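Local coordinates for STING-associated CdnE c-di-GMP synthase (Flavobacteriaceae, PDB 6WT8), which synthesises the cyclic dinucleotide c-di-GMP, a second messenger probably sensed by an associated STING protein in bacterial CBASS defence, at residues K72-H81 with K164-Y173; I178-V186 with R193-T201. One frame throughout, in Å; residues are numbered along the deposited sequence.

Overall arrangement
Contact 1 pairs two helices, 60-81 and 154-172, and contact 2 the two strands of a hairpin in the mixed sheet beneath them. Both are partly buried, but contact 1 lies further out, its centre about 26 Å from the centre of the chain against about 18 Å for contact 2. They meet where the helices cover the apolar face of the hairpin: Y173 packs on V186, and S165 and E166 on I184. Their chemistry differs accordingly. The helices join through methyl groups and aromatic rings without a clear direct hydrogen bond, whereas the strands share four backbone hydrogen bonds and, on the face turned from the helices, K180 of the preceding loop forms a salt bridge to D196.

Contact 1: residues K72-H81 with K164-Y173; sequences KVEAHLKKSH and KSELVLSSTY
V73 divides its two methyl groups between L169 on the facing helix and Y173 just beyond it: V73 CG1 rests on L169 CD2 at 3.8 Å, the side chains crossing at nearly a right angle, while CG2 turns to the phenol end of Y173. The helix axes, 9.9 Å apart, run at 126° to one another. One turn on, H76 meets the C-terminal end of helix 154-172. T172 CG2 lies over a face of the H76 imidazole, 3.5 Å from its centroid, in a CH-pi contact, and Y173 OH comes to the ring edge, 3.2 Å from H76 CD2. The T172 hydroxyl donates to V168 O, and with OG1 held there (chi1 -59°) the methyl is presented to the imidazole. An alanine at H76 is likely to strip the cover from this methyl and open a gap beside the Y173 hydroxyl. L77 sends CD2 between S165 and L169, 4.0 Å from L169 CG, and also touches L107 and Q109 of strand 106-112. S80 OG nears V168 CG2 at 3.3 Å and shares a hydrogen bond of 2.8 Å with H81 ND1, which steadies the imidazole; the aliphatic chain of K164 runs alongside H81, pointing the other way. H81 CE1 approaches S165 OG at 3.2 Å. H81 NE2 bonds to Q109 OE1, and S165 OG to V161 O and Q109 NE2. The direct contact is thus mainly apolar and ring packing, and the buried polar groups of H81 and S165 are linked through the Q109 amide of the sheet.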
loop_
_atom_site.group_PDB
_atom_site.type_symbol
_atom_site.label_atom_id
_atom_site.label_comp_id
_atom_site.label_asym_id
_atom_site.label_seq_id
_atom_site.Cartn_x
_atom_site.Cartn_y
_atom_site.Cartn_z
ATOM N N LYS A 72 5.694 -20.367 0.042
ATOM C CA LYS A 72 5.526 -21.737 -0.450
ATOM C C LYS A 72 5.246 -21.738 -1.948
ATOM O O LYS A 72 5.814 -22.559 -2.696
ATOM C CB LYS A 72 4.410 -22.459 0.294
ATOM C CG LYS A 72 4.805 -22.653 1.737
ATOM C CD LYS A 72 3.844 -23.542 2.454
ATOM C CE LYS A 72 4.383 -23.823 3.878
ATOM N NZ LYS A 72 3.577 -24.899 4.566
ATOM N N VAL A 73 4.366 -20.835 -2.414
ATOM C CA VAL A 73 4.121 -20.717 -3.863
ATOM C C VAL A 73 5.413 -20.371 -4.602
ATOM O O VAL A 73 5.714 -20.944 -5.677
ATOM C CB VAL A 73 3.032 -19.663 -4.124
ATOM C CG1 VAL A 73 2.785 -19.474 -5.608
ATOM C CG2 VAL A 73 1.725 -20.117 -3.480
ATOM N N GLU A 74 6.153 -19.373 -4.092
ATOM C CA GLU A 74 7.410 -18.973 -4.727
ATOM C C GLU A 74 8.350 -20.153 -4.917
ATOM O O GLU A 74 8.981 -20.262 -5.978
ATOM C CB GLU A 74 8.104 -17.887 -3.867
ATOM C CG GLU A 74 9.422 -17.491 -4.520
ATOM C CD GLU A 74 10.175 -16.383 -3.784
ATOM O OE1 GLU A 74 9.566 -15.397 -3.351
ATOM O OE2 GLU A 74 11.428 -16.495 -3.678
ATOM N N ALA A 75 8.457 -21.045 -3.928
ATOM C CA ALA A 75 9.408 -22.156 -4.067
ATOM C C ALA A 75 9.066 -23.019 -5.284
ATOM O O ALA A 75 9.954 -23.450 -6.027
ATOM C CB ALA A 75 9.410 -23.025 -2.810
ATOM N N HIS A 76 7.776 -23.258 -5.525
ATOM C CA HIS A 76 7.387 -24.037 -6.706
ATOM C C HIS A 76 7.713 -23.299 -8.004
ATOM O O HIS A 76 8.236 -23.890 -8.968
ATOM C CB HIS A 76 5.891 -24.352 -6.650
ATOM C CG HIS A 76 5.527 -25.308 -5.570
ATOM N ND1 HIS A 76 5.884 -26.643 -5.621
ATOM C CD2 HIS A 76 4.871 -25.133 -4.395
ATOM C CE1 HIS A 76 5.472 -27.248 -4.513
ATOM N NE2 HIS A 76 4.874 -26.353 -3.743
ATOM N N LEU A 77 7.383 -21.999 -8.072
ATOM C CA LEU A 77 7.646 -21.262 -9.286
ATOM C C LEU A 77 9.146 -21.098 -9.497
ATOM O O LEU A 77 9.609 -21.109 -10.636
ATOM C CB LEU A 77 6.975 -19.890 -9.185
ATOM C CG LEU A 77 5.479 -19.880 -8.976
ATOM C CD1 LEU A 77 5.030 -18.449 -8.782
ATOM C CD2 LEU A 77 4.839 -20.374 -10.310
ATOM N N LYS A 78 9.923 -20.984 -8.416
ATOM C CA LYS A 78 11.378 -20.805 -8.548
ATOM C C LYS A 78 12.035 -22.087 -9.035
ATOM O O LYS A 78 12.900 -22.042 -9.909
ATOM C CB LYS A 78 11.979 -20.375 -7.207
ATOM C CG LYS A 78 13.455 -20.156 -7.285
ATOM C CD LYS A 78 14.015 -19.595 -5.939
ATOM C CE LYS A 78 13.771 -18.158 -5.848
ATOM N NZ LYS A 78 14.766 -17.558 -4.828
ATOM N N LYS A 79 11.574 -23.241 -8.526
ATOM C CA LYS A 79 12.110 -24.498 -9.047
ATOM C C LYS A 79 11.790 -24.648 -10.541
ATOM O O LYS A 79 12.625 -25.128 -11.314
ATOM C CB LYS A 79 11.528 -25.653 -8.237
ATOM C CG LYS A 79 12.285 -27.003 -8.559
ATOM C CD LYS A 79 11.742 -28.136 -7.680
ATOM C CE LYS A 79 12.536 -29.433 -7.910
ATOM N NZ LYS A 79 12.329 -29.882 -9.301
ATOM N N SER A 80 10.590 -24.229 -10.961
ATOM C CA SER A 80 10.154 -24.355 -12.355
ATOM C C SER A 80 10.906 -23.432 -13.297
ATOM O O SER A 80 11.326 -23.875 -14.379
ATOM C CB SER A 80 8.630 -24.098 -12.406
ATOM O OG SER A 80 8.194 -23.868 -13.727
ATOM N N HIS A 81 11.031 -22.134 -12.955
ATOM C CA HIS A 81 11.533 -21.178 -13.931
ATOM C C HIS A 81 12.140 -19.963 -13.253
ATOM O O HIS A 81 12.138 -18.856 -13.823
ATOM C CB HIS A 81 10.399 -20.762 -14.893
ATOM C CG HIS A 81 9.155 -20.278 -14.207
ATOM N ND1 HIS A 81 8.063 -21.091 -13.953
ATOM C CD2 HIS A 81 8.839 -19.057 -13.723
ATOM C CE1 HIS A 81 7.140 -20.389 -13.319
ATOM N NE2 HIS A 81 7.574 -19.148 -13.174
ATOM N N LYS A 164 3.446 -21.373 -18.118
ATOM C CA LYS A 164 4.208 -22.349 -17.356
ATOM C C LYS A 164 3.799 -22.331 -15.887
ATOM O O LYS A 164 3.657 -23.389 -15.255
ATOM C CB LYS A 164 5.687 -22.058 -17.526
ATOM C CG LYS A 164 6.623 -23.091 -16.933
ATOM C CD LYS A 164 8.007 -22.699 -17.468
ATOM C CE LYS A 164 9.068 -23.759 -17.203
ATOM N NZ LYS A 164 8.840 -24.953 -18.073
ATOM N N SER A 165 3.541 -21.132 -15.366
ATOM C CA SER A 165 3.066 -21.024 -13.986
ATOM C C SER A 165 1.699 -21.647 -13.792
ATOM O O SER A 165 1.436 -22.287 -12.754
ATOM C CB SER A 165 3.012 -19.520 -13.612
ATOM O OG SER A 165 4.307 -18.965 -13.624
ATOM N N GLU A 166 0.774 -21.460 -14.754
ATOM C CA GLU A 166 -0.532 -22.121 -14.633
ATOM C C GLU A 166 -0.360 -23.632 -14.525
ATOM O O GLU A 166 -1.003 -24.290 -13.694
ATOM C CB GLU A 166 -1.417 -21.820 -15.839
ATOM C CG GLU A 166 -1.774 -20.355 -15.953
ATOM C CD GLU A 166 -2.674 -20.091 -17.135
ATOM O OE1 GLU A 166 -3.018 -21.046 -17.890
ATOM O OE2 GLU A 166 -3.025 -18.909 -17.327
ATOM N N LEU A 167 0.529 -24.202 -15.366
ATOM C CA LEU A 167 0.736 -25.646 -15.354
ATOM C C LEU A 167 1.348 -26.119 -14.043
ATOM O O LEU A 167 0.886 -27.117 -13.469
ATOM C CB LEU A 167 1.649 -26.041 -16.538
ATOM C CG LEU A 167 0.961 -25.791 -17.875
ATOM C CD1 LEU A 167 2.038 -25.925 -19.003
ATOM C CD2 LEU A 167 -0.165 -26.743 -18.169
ATOM N N VAL A 168 2.403 -25.441 -13.576
ATOM C CA VAL A 168 3.058 -25.860 -12.334
ATOM C C VAL A 168 2.107 -25.734 -11.157
ATOM O O VAL A 168 1.988 -26.647 -10.325
ATOM C CB VAL A 168 4.318 -25.012 -12.120
ATOM C CG1 VAL A 168 4.848 -25.205 -10.687
ATOM C CG2 VAL A 168 5.325 -25.428 -13.105
ATOM N N LEU A 169 1.389 -24.599 -11.085
ATOM C CA LEU A 169 0.539 -24.397 -9.916
ATOM C C LEU A 169 -0.649 -25.350 -9.937
ATOM O O LEU A 169 -1.067 -25.864 -8.888
ATOM C CB LEU A 169 0.097 -22.919 -9.859
ATOM C CG LEU A 169 1.269 -21.966 -9.589
ATOM C CD1 LEU A 169 0.824 -20.507 -9.872
ATOM C CD2 LEU A 169 1.821 -22.095 -8.149
ATOM N N SER A 170 -1.212 -25.614 -11.126
ATOM C CA SER A 170 -2.347 -26.525 -11.194
ATOM C C SER A 170 -1.952 -27.947 -10.857
ATOM O O SER A 170 -2.815 -28.734 -10.458
ATOM C CB SER A 170 -2.959 -26.503 -12.596
ATOM O OG SER A 170 -3.530 -25.249 -12.850
ATOM N N SER A 171 -0.699 -28.316 -11.114
ATOM C CA SER A 171 -0.258 -29.662 -10.773
ATOM C C SER A 171 0.103 -29.803 -9.303
ATOM O O SER A 171 0.195 -30.933 -8.812
ATOM C CB SER A 171 0.928 -30.061 -11.652
ATOM O OG SER A 171 2.102 -29.389 -11.321
ATOM N N THR A 172 0.257 -28.695 -8.577
ATOM C CA THR A 172 0.673 -28.651 -7.178
ATOM C C THR A 172 -0.496 -28.430 -6.237
ATOM O O THR A 172 -0.595 -29.095 -5.199
ATOM C CB THR A 172 1.686 -27.518 -6.969
ATOM O OG1 THR A 172 2.821 -27.717 -7.805
ATOM C CG2 THR A 172 2.127 -27.431 -5.499
ATOM N N TYR A 173 -1.421 -27.557 -6.609
ATOM C CA TYR A 173 -2.512 -27.152 -5.736
ATOM C C TYR A 173 -3.847 -27.593 -6.312
ATOM O O TYR A 173 -4.092 -27.468 -7.519
ATOM C CB TYR A 173 -2.503 -25.610 -5.533
ATOM C CG TYR A 173 -1.252 -25.129 -4.842
ATOM C CD1 TYR A 173 -1.118 -25.253 -3.456
ATOM C CD2 TYR A 173 -0.168 -24.644 -5.573
ATOM C CE1 TYR A 173 0.050 -24.853 -2.821
ATOM C CE2 TYR A 173 1.015 -24.195 -4.912
ATOM C CZ TYR A 173 1.105 -24.339 -3.547
ATOM O OH TYR A 173 2.278 -23.947 -2.935
HETATM O O HOH W 1 11.320 -26.141 -16.009
#

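Contact 2: residues I178-V186 with R193-T201; sequences IEKENSIYV and RDIDVVTAT
Y185 and D196 face each other as a non-hydrogen-bonded pair in an antiparallel beta hairpin, flanked by the hydrogen-bonded pairs I184-V197 and V186-I195. Each of those pairs makes two backbone bonds, among them V197 N to I184 O and I195 N to V186 O, both 2.8 Å. On the other edge, strand 193-201 bonds through D196 and V198 to L107, which sets the hairpin into the mixed sheet of a nucleotidyltransferase-like domain. With CG anti to the backbone N (chi1 -155°), the Y185 side chain leans across to the neighbouring strand. Its CB and CG pass D196 OD1 loosely; Y185 CD1 comes to 3.1 Å from D196 OD1 and Y185 CE1 to 3.3 Å from D196 OD2, ring and carboxylate planes lying only 22° apart. Further out the ring end reaches the methylene of D194, Y185 CZ standing 3.4 Å from D194 CB. At the tip, Y185 OH meets water 3 at 2.6 Å, and this water donates to D194 O. I184, V186, I195 and V197 point to the opposite face, where V197 packs on V73 of helix 60-81 and I184 on helix 154-172. Of the acids on the Y185 face, D194 pairs with K187 and D196 touches D106, probably close to the place where related nucleotidyltransferases carry metal-binding acids. D196 OD1 is gripped twice: K180 NZ forms a salt bridge of 2.8 Å to the syn lone pair of D196 OD1, and S183 OG donates to D196 OD1 at 2.7 Å from 51° out of the carboxylate plane.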
loop_
_atom_site.group_PDB
_atom_site.type_symbol
_atom_site.label_atom_id
_atom_site.label_comp_id
_atom_site.label_asym_id
_atom_site.label_seq_id
_atom_site.Cartn_x
_atom_site.Cartn_y
_atom_site.Cartn_z
ATOM N N ILE A 178 -7.118 -20.038 -13.161
ATOM C CA ILE A 178 -6.234 -19.616 -14.226
ATOM C C ILE A 178 -6.944 -18.729 -15.236
ATOM O O ILE A 178 -6.332 -18.359 -16.259
ATOM C CB ILE A 178 -5.575 -20.804 -14.952
ATOM C CG1 ILE A 178 -6.655 -21.584 -15.701
ATOM C CG2 ILE A 178 -4.759 -21.656 -14.000
ATOM C CD1 ILE A 178 -6.138 -22.494 -16.834
ATOM N N GLU A 179 -8.178 -18.327 -14.956
ATOM C CA GLU A 179 -8.949 -17.568 -15.940
ATOM C C GLU A 179 -8.872 -16.052 -15.794
ATOM O O GLU A 179 -9.414 -15.351 -16.660
ATOM C CB GLU A 179 -10.425 -18.018 -15.910
ATOM C CG GLU A 179 -10.590 -19.457 -16.371
ATOM C CD GLU A 179 -9.942 -19.701 -17.738
ATOM O OE1 GLU A 179 -10.006 -18.793 -18.597
ATOM O OE2 GLU A 179 -9.357 -20.790 -17.963
ATOM N N LYS A 180 -8.231 -15.515 -14.754
ATOM C CA LYS A 180 -8.163 -14.056 -14.591
ATOM C C LYS A 180 -7.074 -13.480 -15.482
ATOM O O LYS A 180 -6.080 -14.145 -15.773
ATOM C CB LYS A 180 -7.903 -13.625 -13.143
ATOM C CG LYS A 180 -8.909 -14.210 -12.146
ATOM C CD LYS A 180 -8.921 -13.400 -10.836
ATOM C CE LYS A 180 -7.700 -13.609 -9.984
ATOM N NZ LYS A 180 -7.845 -12.983 -8.618
ATOM N N GLU A 181 -7.277 -12.229 -15.911
ATOM C CA GLU A 181 -6.415 -11.631 -16.930
ATOM C C GLU A 181 -5.040 -11.348 -16.365
ATOM O O GLU A 181 -4.031 -11.541 -17.060
ATOM C CB GLU A 181 -6.961 -10.294 -17.422
ATOM C CG GLU A 181 -8.337 -10.218 -17.960
ATOM C CD GLU A 181 -8.620 -8.780 -18.312
ATOM O OE1 GLU A 181 -8.566 -7.925 -17.388
ATOM O OE2 GLU A 181 -8.804 -8.500 -19.508
ATOM N N ASN A 182 -4.987 -10.794 -15.159
ATOM C CA ASN A 182 -3.764 -10.199 -14.649
ATOM C C ASN A 182 -3.148 -10.987 -13.502
ATOM O O ASN A 182 -2.105 -10.586 -12.990
ATOM C CB ASN A 182 -4.031 -8.750 -14.202
ATOM C CG ASN A 182 -4.264 -7.810 -15.367
ATOM O OD1 ASN A 182 -3.547 -7.821 -16.374
ATOM N ND2 ASN A 182 -5.301 -6.992 -15.247
ATOM N N SER A 183 -3.734 -12.109 -13.091
ATOM C CA SER A 183 -3.059 -12.925 -12.066
ATOM C C SER A 183 -3.580 -14.355 -12.149
ATOM O O SER A 183 -4.630 -14.633 -12.746
ATOM C CB SER A 183 -3.247 -12.371 -10.624
ATOM O OG SER A 183 -4.640 -12.476 -10.287
ATOM N N ILE A 184 -2.856 -15.244 -11.475
ATOM C CA ILE A 184 -3.284 -16.609 -11.175
ATOM C C ILE A 184 -3.649 -16.679 -9.693
ATOM O O ILE A 184 -2.866 -16.233 -8.861
ATOM C CB ILE A 184 -2.162 -17.608 -11.499
ATOM C CG1 ILE A 184 -1.801 -17.575 -12.999
ATOM C CG2 ILE A 184 -2.615 -19.061 -11.127
ATOM C CD1 ILE A 184 -0.395 -18.217 -13.246
ATOM N N TYR A 185 -4.800 -17.235 -9.347
ATOM C CA TYR A 185 -5.238 -17.240 -7.954
ATOM C C TYR A 185 -5.063 -18.649 -7.390
ATOM O O TYR A 185 -5.637 -19.602 -7.913
ATOM C CB TYR A 185 -6.706 -16.812 -7.842
ATOM C CG TYR A 185 -7.121 -16.200 -6.507
ATOM C CD1 TYR A 185 -6.248 -15.376 -5.797
ATOM C CD2 TYR A 185 -8.389 -16.406 -5.994
ATOM C CE1 TYR A 185 -6.628 -14.773 -4.581
ATOM C CE2 TYR A 185 -8.787 -15.823 -4.787
ATOM C CZ TYR A 185 -7.912 -15.006 -4.088
ATOM O OH TYR A 185 -8.300 -14.419 -2.889
ATOM N N VAL A 186 -4.235 -18.786 -6.352
ATOM C CA VAL A 186 -3.854 -20.085 -5.809
ATOM C C VAL A 186 -4.437 -20.254 -4.423
ATOM O O VAL A 186 -4.225 -19.396 -3.561
ATOM C CB VAL A 186 -2.330 -20.222 -5.736
ATOM C CG1 VAL A 186 -1.965 -21.604 -5.226
ATOM C CG2 VAL A 186 -1.747 -19.935 -7.118
ATOM N N ARG A 193 -4.380 -19.978 2.800
ATOM C CA ARG A 193 -4.466 -18.596 2.310
ATOM C C ARG A 193 -4.600 -18.627 0.806
ATOM O O ARG A 193 -4.076 -19.531 0.163
ATOM C CB ARG A 193 -3.235 -17.739 2.630
ATOM C CG ARG A 193 -2.871 -17.655 4.145
ATOM C CD ARG A 193 -3.890 -16.899 4.993
ATOM N NE ARG A 193 -3.983 -15.470 4.637
ATOM C CZ ARG A 193 -4.678 -14.557 5.307
ATOM N NH1 ARG A 193 -5.256 -14.840 6.455
ATOM N NH2 ARG A 193 -4.753 -13.343 4.791
ATOM N N ASP A 194 -5.269 -17.603 0.235
ATOM C CA ASP A 194 -5.400 -17.496 -1.216
ATOM C C ASP A 194 -4.444 -16.428 -1.719
ATOM O O ASP A 194 -4.514 -15.267 -1.302
ATOM C CB ASP A 194 -6.830 -17.161 -1.624
ATOM C CG ASP A 194 -7.835 -18.157 -1.066
ATOM O OD1 ASP A 194 -7.546 -19.362 -1.051
ATOM O OD2 ASP A 194 -8.899 -17.717 -0.601
ATOM N N ILE A 195 -3.525 -16.810 -2.604
ATOM C CA ILE A 195 -2.473 -15.912 -3.054
ATOM C C ILE A 195 -2.623 -15.637 -4.546
ATOM O O ILE A 195 -2.720 -16.578 -5.339
ATOM C CB ILE A 195 -1.093 -16.524 -2.785
ATOM C CG1 ILE A 195 -0.916 -16.838 -1.286
ATOM C CG2 ILE A 195 0.030 -15.651 -3.297
ATOM C CD1 ILE A 195 -1.014 -15.621 -0.345
ATOM N N ASP A 196 -2.609 -14.358 -4.930
ATOM C CA ASP A 196 -2.550 -13.995 -6.345
ATOM C C ASP A 196 -1.106 -13.941 -6.817
ATOM O O ASP A 196 -0.248 -13.381 -6.143
ATOM C CB ASP A 196 -3.191 -12.626 -6.598
ATOM C CG ASP A 196 -4.687 -12.689 -6.804
ATOM O OD1 ASP A 196 -5.180 -13.320 -7.790
ATOM O OD2 ASP A 196 -5.380 -12.094 -5.952
ATOM N N VAL A 197 -0.847 -14.524 -7.995
ATOM C CA VAL A 197 0.468 -14.568 -8.630
ATOM C C VAL A 197 0.423 -13.667 -9.854
ATOM O O VAL A 197 -0.338 -13.937 -10.788
ATOM C CB VAL A 197 0.821 -16.015 -9.024
ATOM C CG1 VAL A 197 2.062 -16.065 -9.846
ATOM C CG2 VAL A 197 0.962 -16.888 -7.760
ATOM N N VAL A 198 1.223 -12.606 -9.827
ATOM C CA VAL A 198 1.290 -11.587 -10.873
ATOM C C VAL A 198 2.563 -11.819 -11.668
ATOM O O VAL A 198 3.616 -12.069 -11.080
ATOM C CB VAL A 198 1.290 -10.208 -10.186
ATOM C CG1 VAL A 198 1.334 -9.089 -11.181
ATOM C CG2 VAL A 198 0.015 -10.116 -9.315
ATOM N N THR A 199 2.459 -11.729 -13.002
ATOM C CA THR A 199 3.587 -11.881 -13.914
ATOM C C THR A 199 3.817 -10.540 -14.600
ATOM O O THR A 199 2.871 -9.954 -15.140
ATOM C CB THR A 199 3.312 -12.981 -14.923
ATOM O OG1 THR A 199 2.961 -14.187 -14.221
ATOM C CG2 THR A 199 4.484 -13.216 -15.872
ATOM N N ALA A 200 5.059 -10.069 -14.576
ATOM C CA ALA A 200 5.364 -8.727 -15.041
ATOM C C ALA A 200 6.769 -8.668 -15.602
ATOM O O ALA A 200 7.565 -9.595 -15.447
ATOM C CB ALA A 200 5.245 -7.753 -13.870
ATOM N N THR A 201 7.080 -7.563 -16.269
ATOM C CA THR A 201 8.473 -7.240 -16.552
ATOM C C THR A 201 8.841 -5.938 -15.843
ATOM O O THR A 201 7.971 -5.210 -15.361
ATOM C CB THR A 201 8.674 -7.144 -18.072
ATOM O OG1 THR A 201 10.081 -7.033 -18.361
ATOM C CG2 THR A 201 7.944 -5.945 -18.643
HETATM O O HOH W 2 0.022 -11.251 -14.548
HETATM O O HOH W 3 -6.432 -13.510 -1.363
HETATM O O HOH W 4 -9.957 -15.196 -1.318
#